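Side-chain contacts in 2-Keto-3-deoxy-(6-phospho-)gluconate aldolase (Thermoproteus tenax, PDB 2R91), which is an aldolase of the dihydrodipicolinate synthetase family, built on a TIM barrel and assembled from four chains: residues 198-203 with 241-246; 247-252 with 275-280. All coordinates share one frame; numbering follows the deposited sequence.

How the contacts relate
The chain runs from the last barrel strand, 192-193, into helix 202-213. Residues 198-203 lie at that junction. Contact 1 closes when helix 239-251 comes back and sets 241-246 against them, after an excursion that is almost all helix. Contact 2 opens at the next residue, 247, on the same helix, and closes when 275-280 returns after 22 residues. The two loops therefore follow one another without nesting or crossing. Helix 239-251 is the shared element, tied to the connection after the last barrel strand by contact 1 and to the C-terminal helices by contact 2. Q251 of contact 2 also reaches back, its NE2 bonding Y200 O and E203 OE1 of contact 1.

Contact 1: 198-203 with 241-246; sequences ANYLPE and AAVYEL
The residues between strand 192-193, the eighth of the barrel, and helix 202-213 include Y200, whose ring packs on L246 of helix 239-251. L246 CD1 makes a CH-pi contact over one face of the ring. It stands 3.7 Å from the ring centroid, 16° off the normal. L246 CB lies over the same ring nearer its root, 3.6 Å from Y200 CG. The two side chains run side by side and point the same way. Y200 CG sits between the backbone N and the carbonyl carbon (chi1 49°), which lays the ring along the leucine. L201 CD1 of the same segment meets the ring edge in plane. In this TIM barrel segment 198-203 also leads into helix 202-213, with L201 as its N-cap residue. V243, one turn before L246, touches segment 198-203 with CG1. That methyl is 4.2 Å from Y200 CD2 and 4.1 Å from N199 CB. The polar ends are held elsewhere. Y200 OH bonds Y239 OH at the start of the 239-251 helix. N199 is buried, and its amide is gripped at both ends: ND2 bonds S196 O and P6 O, while OD1 takes bonds from H24 NE2 and I8 N.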
loop_
_atom_site.group_PDB
_atom_site.type_symbol
_atom_site.label_atom_id
_atom_site.label_comp_id
_atom_site.label_asym_id
_atom_site.label_seq_id
_atom_site.Cartn_x
_atom_site.Cartn_y
_atom_site.Cartn_z
ATOM N N ALA A 198 -4.652 -27.604 4.853
ATOM C CA ALA A 198 -4.485 -28.852 5.617
ATOM C C ALA A 198 -5.773 -29.245 6.344
ATOM O O ALA A 198 -5.928 -30.396 6.739
ATOM C CB ALA A 198 -3.303 -28.778 6.583
ATOM N N ASN A 199 -6.690 -28.301 6.523
ATOM C CA ASN A 199 -7.998 -28.653 7.063
ATOM C C ASN A 199 -8.825 -29.524 6.133
ATOM O O ASN A 199 -9.467 -30.463 6.577
ATOM C CB ASN A 199 -8.825 -27.412 7.409
ATOM C CG ASN A 199 -8.328 -26.740 8.656
ATOM O OD1 ASN A 199 -8.583 -27.224 9.763
ATOM N ND2 ASN A 199 -7.567 -25.661 8.489
ATOM N N TYR A 200 -8.870 -29.155 4.848
ATOM C CA TYR A 200 -9.812 -29.806 3.926
ATOM C C TYR A 200 -9.170 -30.761 2.939
ATOM O O TYR A 200 -9.843 -31.662 2.462
ATOM C CB TYR A 200 -10.696 -28.779 3.201
ATOM C CG TYR A 200 -9.971 -27.590 2.563
ATOM C CD1 TYR A 200 -9.495 -27.652 1.253
ATOM C CD2 TYR A 200 -9.849 -26.375 3.249
ATOM C CE1 TYR A 200 -8.862 -26.533 0.660
ATOM C CE2 TYR A 200 -9.229 -25.268 2.677
ATOM C CZ TYR A 200 -8.752 -25.353 1.369
ATOM O OH TYR A 200 -8.134 -24.257 0.802
ATOM N N LEU A 201 -7.887 -30.569 2.631
ATOM C CA LEU A 201 -7.172 -31.450 1.697
ATOM C C LEU A 201 -5.769 -31.799 2.155
ATOM O O LEU A 201 -4.789 -31.608 1.416
ATOM C CB LEU A 201 -7.139 -30.844 0.255
ATOM C CG LEU A 201 -8.454 -31.018 -0.486
ATOM C CD1 LEU A 201 -8.553 -30.069 -1.713
ATOM C CD2 LEU A 201 -8.630 -32.500 -0.888
ATOM N N PRO A 202 -5.649 -32.357 3.383
ATOM C CA PRO A 202 -4.325 -32.739 3.872
ATOM C C PRO A 202 -3.662 -33.738 2.921
ATOM O O PRO A 202 -2.449 -33.718 2.777
ATOM C CB PRO A 202 -4.642 -33.429 5.239
ATOM C CG PRO A 202 -6.101 -33.836 5.155
ATOM C CD PRO A 202 -6.716 -32.669 4.357
ATOM N N GLU A 203 -4.453 -34.617 2.305
ATOM C CA GLU A 203 -3.874 -35.636 1.420
ATOM C C GLU A 203 -3.270 -34.996 0.170
ATOM O O GLU A 203 -2.342 -35.525 -0.393
ATOM C CB GLU A 203 -4.884 -36.724 1.050
ATOM C CG GLU A 203 -6.172 -36.265 0.334
ATOM C CD GLU A 203 -7.309 -35.838 1.300
ATOM O OE1 GLU A 203 -7.122 -34.922 2.086
ATOM O OE2 GLU A 203 -8.403 -36.434 1.271
ATOM N N ALA A 241 -14.993 -18.407 6.354
ATOM C CA ALA A 241 -16.207 -19.247 6.452
ATOM C C ALA A 241 -16.218 -20.444 5.495
ATOM O O ALA A 241 -16.708 -21.542 5.827
ATOM C CB ALA A 241 -17.464 -18.400 6.261
ATOM N N ALA A 242 -15.684 -20.249 4.291
ATOM C CA ALA A 242 -15.676 -21.307 3.287
ATOM C C ALA A 242 -14.814 -22.519 3.678
ATOM O O ALA A 242 -15.118 -23.651 3.292
ATOM C CB ALA A 242 -15.230 -20.723 1.866
ATOM N N VAL A 243 -13.762 -22.291 4.472
ATOM C CA VAL A 243 -12.862 -23.375 4.880
ATOM C C VAL A 243 -13.675 -24.529 5.495
ATOM O O VAL A 243 -13.402 -25.713 5.226
ATOM C CB VAL A 243 -11.754 -22.859 5.878
ATOM C CG1 VAL A 243 -10.979 -24.035 6.531
ATOM C CG2 VAL A 243 -10.777 -21.918 5.205
ATOM N N TYR A 244 -14.686 -24.177 6.296
ATOM C CA TYR A 244 -15.527 -25.167 6.984
ATOM C C TYR A 244 -16.326 -25.994 5.987
ATOM O O TYR A 244 -16.423 -27.230 6.114
ATOM C CB TYR A 244 -16.547 -24.452 7.875
ATOM C CG TYR A 244 -15.984 -23.768 9.089
ATOM C CD1 TYR A 244 -16.082 -24.374 10.370
ATOM C CD2 TYR A 244 -15.387 -22.493 8.988
ATOM C CE1 TYR A 244 -15.565 -23.718 11.508
ATOM C CE2 TYR A 244 -14.863 -21.839 10.112
ATOM C CZ TYR A 244 -14.987 -22.464 11.384
ATOM O OH TYR A 244 -14.485 -21.803 12.508
ATOM N N GLU A 245 -16.898 -25.318 4.983
ATOM C CA GLU A 245 -17.651 -26.046 3.955
ATOM C C GLU A 245 -16.730 -26.915 3.094
ATOM O O GLU A 245 -17.110 -28.035 2.709
ATOM C CB GLU A 245 -18.526 -25.090 3.110
ATOM C CG GLU A 245 -19.365 -25.766 2.008
ATOM C CD GLU A 245 -20.436 -26.704 2.579
ATOM O OE1 GLU A 245 -20.754 -26.590 3.772
ATOM O OE2 GLU A 245 -20.938 -27.564 1.834
ATOM N N LEU A 246 -15.519 -26.419 2.799
ATOM C CA LEU A 246 -14.522 -27.224 2.088
ATOM C C LEU A 246 -14.172 -28.520 2.850
ATOM O O LEU A 246 -14.007 -29.589 2.248
ATOM C CB LEU A 246 -13.258 -26.413 1.778
ATOM C CG LEU A 246 -13.449 -25.240 0.794
ATOM C CD1 LEU A 246 -12.162 -24.451 0.660
ATOM C CD2 LEU A 246 -13.926 -25.752 -0.606
#

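Contact 2: 247-252 with 275-280; sequences VEIFQG and AAVAKA
V277 touches both I249 and F250, and through them the C-terminal end of helix 239-251 meets the C-terminal helices 267-276 and 278-282. These helices belong to the part of the chain that follows the eight-stranded TIM barrel. Along 275-280, A276 packs on S233 of helix 217-237. V277 follows, between 267-276 and 278-282; a weak bond runs from A278 N to A275 O (3.3 Å). The V277 side chain is buried and carries the contact. V277 CG2 lies between its own backbone N and carbonyl carbon, and this branch does most of the touching. It meets I249 CG2 at 4.0 Å, and the two side chains reach toward each other tip to tip. I249 CD1 is also near, 4.1 Å from V277 CG2. The F250 ring crosses V277 obliquely, with CZ nearest. I249 CG2 is anti to its backbone N, which places this methyl over the centre of the F250 ring, 4.0 Å above the plane. The same methyl thus packs on the ring of its neighbour and on the valine. A280 turns to L226 and I230 of helix 217-237, and F250 packs on I230 as well, so helix 217-237 adjoins both segments. Beyond the segment, K281 NZ bonds I249 O, a polar tie beside the apolar contact. At the far rim of the F250 ring, CZ lies 4.0 Å from V277 CG2 and 4.1 Å from V277 CB.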
loop_
_atom_site.group_PDB
_atom_site.type_symbol
_atom_site.label_atom_id
_atom_site.label_comp_id
_atom_site.label_asym_id
_atom_site.label_seq_id
_atom_site.Cartn_x
_atom_site.Cartn_y
_atom_site.Cartn_z
ATOM N N VAL A 247 -14.031 -28.431 4.174
ATOM C CA VAL A 247 -13.872 -29.663 4.969
ATOM C C VAL A 247 -15.044 -30.626 4.745
ATOM O O VAL A 247 -14.835 -31.820 4.502
ATOM C CB VAL A 247 -13.733 -29.366 6.492
ATOM C CG1 VAL A 247 -13.629 -30.699 7.331
ATOM C CG2 VAL A 247 -12.525 -28.469 6.740
ATOM N N GLU A 248 -16.277 -30.133 4.831
ATOM C CA GLU A 248 -17.429 -31.027 4.609
ATOM C C GLU A 248 -17.371 -31.640 3.203
ATOM O O GLU A 248 -17.516 -32.857 3.022
ATOM C CB GLU A 248 -18.758 -30.277 4.816
ATOM C CG GLU A 248 -18.805 -29.615 6.185
ATOM C CD GLU A 248 -20.189 -29.497 6.797
ATOM O OE1 GLU A 248 -21.206 -29.880 6.136
ATOM O OE2 GLU A 248 -20.244 -29.023 7.963
ATOM N N ILE A 249 -17.150 -30.784 2.205
ATOM C CA ILE A 249 -17.059 -31.246 0.807
ATOM C C ILE A 249 -16.021 -32.344 0.578
ATOM O O ILE A 249 -16.332 -33.403 0.027
ATOM C CB ILE A 249 -16.762 -30.076 -0.151
ATOM C CG1 ILE A 249 -17.978 -29.143 -0.228
ATOM C CG2 ILE A 249 -16.384 -30.613 -1.573
ATOM C CD1 ILE A 249 -17.676 -27.769 -0.907
ATOM N N PHE A 250 -14.789 -32.107 1.002
ATOM C CA PHE A 250 -13.714 -33.010 0.667
ATOM C C PHE A 250 -13.495 -34.149 1.673
ATOM O O PHE A 250 -12.921 -35.196 1.313
ATOM C CB PHE A 250 -12.416 -32.236 0.495
ATOM C CG PHE A 250 -12.374 -31.382 -0.757
ATOM C CD1 PHE A 250 -12.212 -31.967 -2.015
ATOM C CD2 PHE A 250 -12.466 -30.013 -0.675
ATOM C CE1 PHE A 250 -12.157 -31.173 -3.177
ATOM C CE2 PHE A 250 -12.414 -29.219 -1.832
ATOM C CZ PHE A 250 -12.275 -29.799 -3.067
ATOM N N GLN A 251 -13.889 -33.925 2.930
ATOM C CA GLN A 251 -13.642 -34.924 3.996
ATOM C C GLN A 251 -14.917 -35.658 4.428
ATOM O O GLN A 251 -14.842 -36.703 5.052
ATOM C CB GLN A 251 -12.955 -34.280 5.224
ATOM C CG GLN A 251 -11.593 -33.671 4.930
ATOM C CD GLN A 251 -10.647 -34.686 4.313
ATOM O OE1 GLN A 251 -10.530 -35.823 4.808
ATOM N NE2 GLN A 251 -9.970 -34.295 3.209
ATOM N N GLY A 252 -16.078 -35.104 4.121
ATOM C CA GLY A 252 -17.325 -35.846 4.268
ATOM C C GLY A 252 -17.885 -35.982 5.679
ATOM O O GLY A 252 -18.623 -36.936 5.971
ATOM N N ALA A 275 -20.552 -26.673 -6.142
ATOM C CA ALA A 275 -20.497 -26.769 -7.612
ATOM C C ALA A 275 -19.185 -26.185 -8.146
ATOM O O ALA A 275 -18.577 -26.702 -9.098
ATOM C CB ALA A 275 -21.692 -26.034 -8.227
ATOM N N ALA A 276 -18.736 -25.103 -7.521
ATOM C CA ALA A 276 -17.496 -24.443 -7.937
ATOM C C ALA A 276 -16.268 -25.337 -7.857
ATOM O O ALA A 276 -15.343 -25.196 -8.662
ATOM C CB ALA A 276 -17.275 -23.181 -7.147
ATOM N N VAL A 277 -16.239 -26.272 -6.913
ATOM C CA VAL A 277 -15.032 -27.088 -6.756
ATOM C C VAL A 277 -15.228 -28.528 -7.264
ATOM O O VAL A 277 -14.329 -29.355 -7.144
ATOM C CB VAL A 277 -14.536 -27.119 -5.267
ATOM C CG1 VAL A 277 -14.291 -25.689 -4.738
ATOM C CG2 VAL A 277 -15.526 -27.906 -4.359
ATOM N N ALA A 278 -16.411 -28.830 -7.795
ATOM C CA ALA A 278 -16.731 -30.202 -8.187
ATOM C C ALA A 278 -15.761 -30.753 -9.250
ATOM O O ALA A 278 -15.343 -31.905 -9.182
ATOM C CB ALA A 278 -18.177 -30.296 -8.656
ATOM N N LYS A 279 -15.403 -29.924 -10.212
ATOM C CA LYS A 279 -14.461 -30.300 -11.249
ATOM C C LYS A 279 -13.068 -30.590 -10.662
ATOM O O LYS A 279 -12.532 -31.697 -10.845
ATOM C CB LYS A 279 -14.405 -29.198 -12.300
ATOM C CG LYS A 279 -13.179 -29.212 -13.181
ATOM C CD LYS A 279 -13.240 -30.270 -14.234
ATOM C CE LYS A 279 -12.338 -29.865 -15.394
ATOM N NZ LYS A 279 -12.117 -31.003 -16.323
ATOM N N ALA A 280 -12.496 -29.619 -9.941
ATOM C CA ALA A 280 -11.192 -29.831 -9.306
ATOM C C ALA A 280 -11.212 -31.083 -8.449
ATOM O O ALA A 280 -10.243 -31.833 -8.405
ATOM C CB ALA A 280 -10.771 -28.615 -8.472
#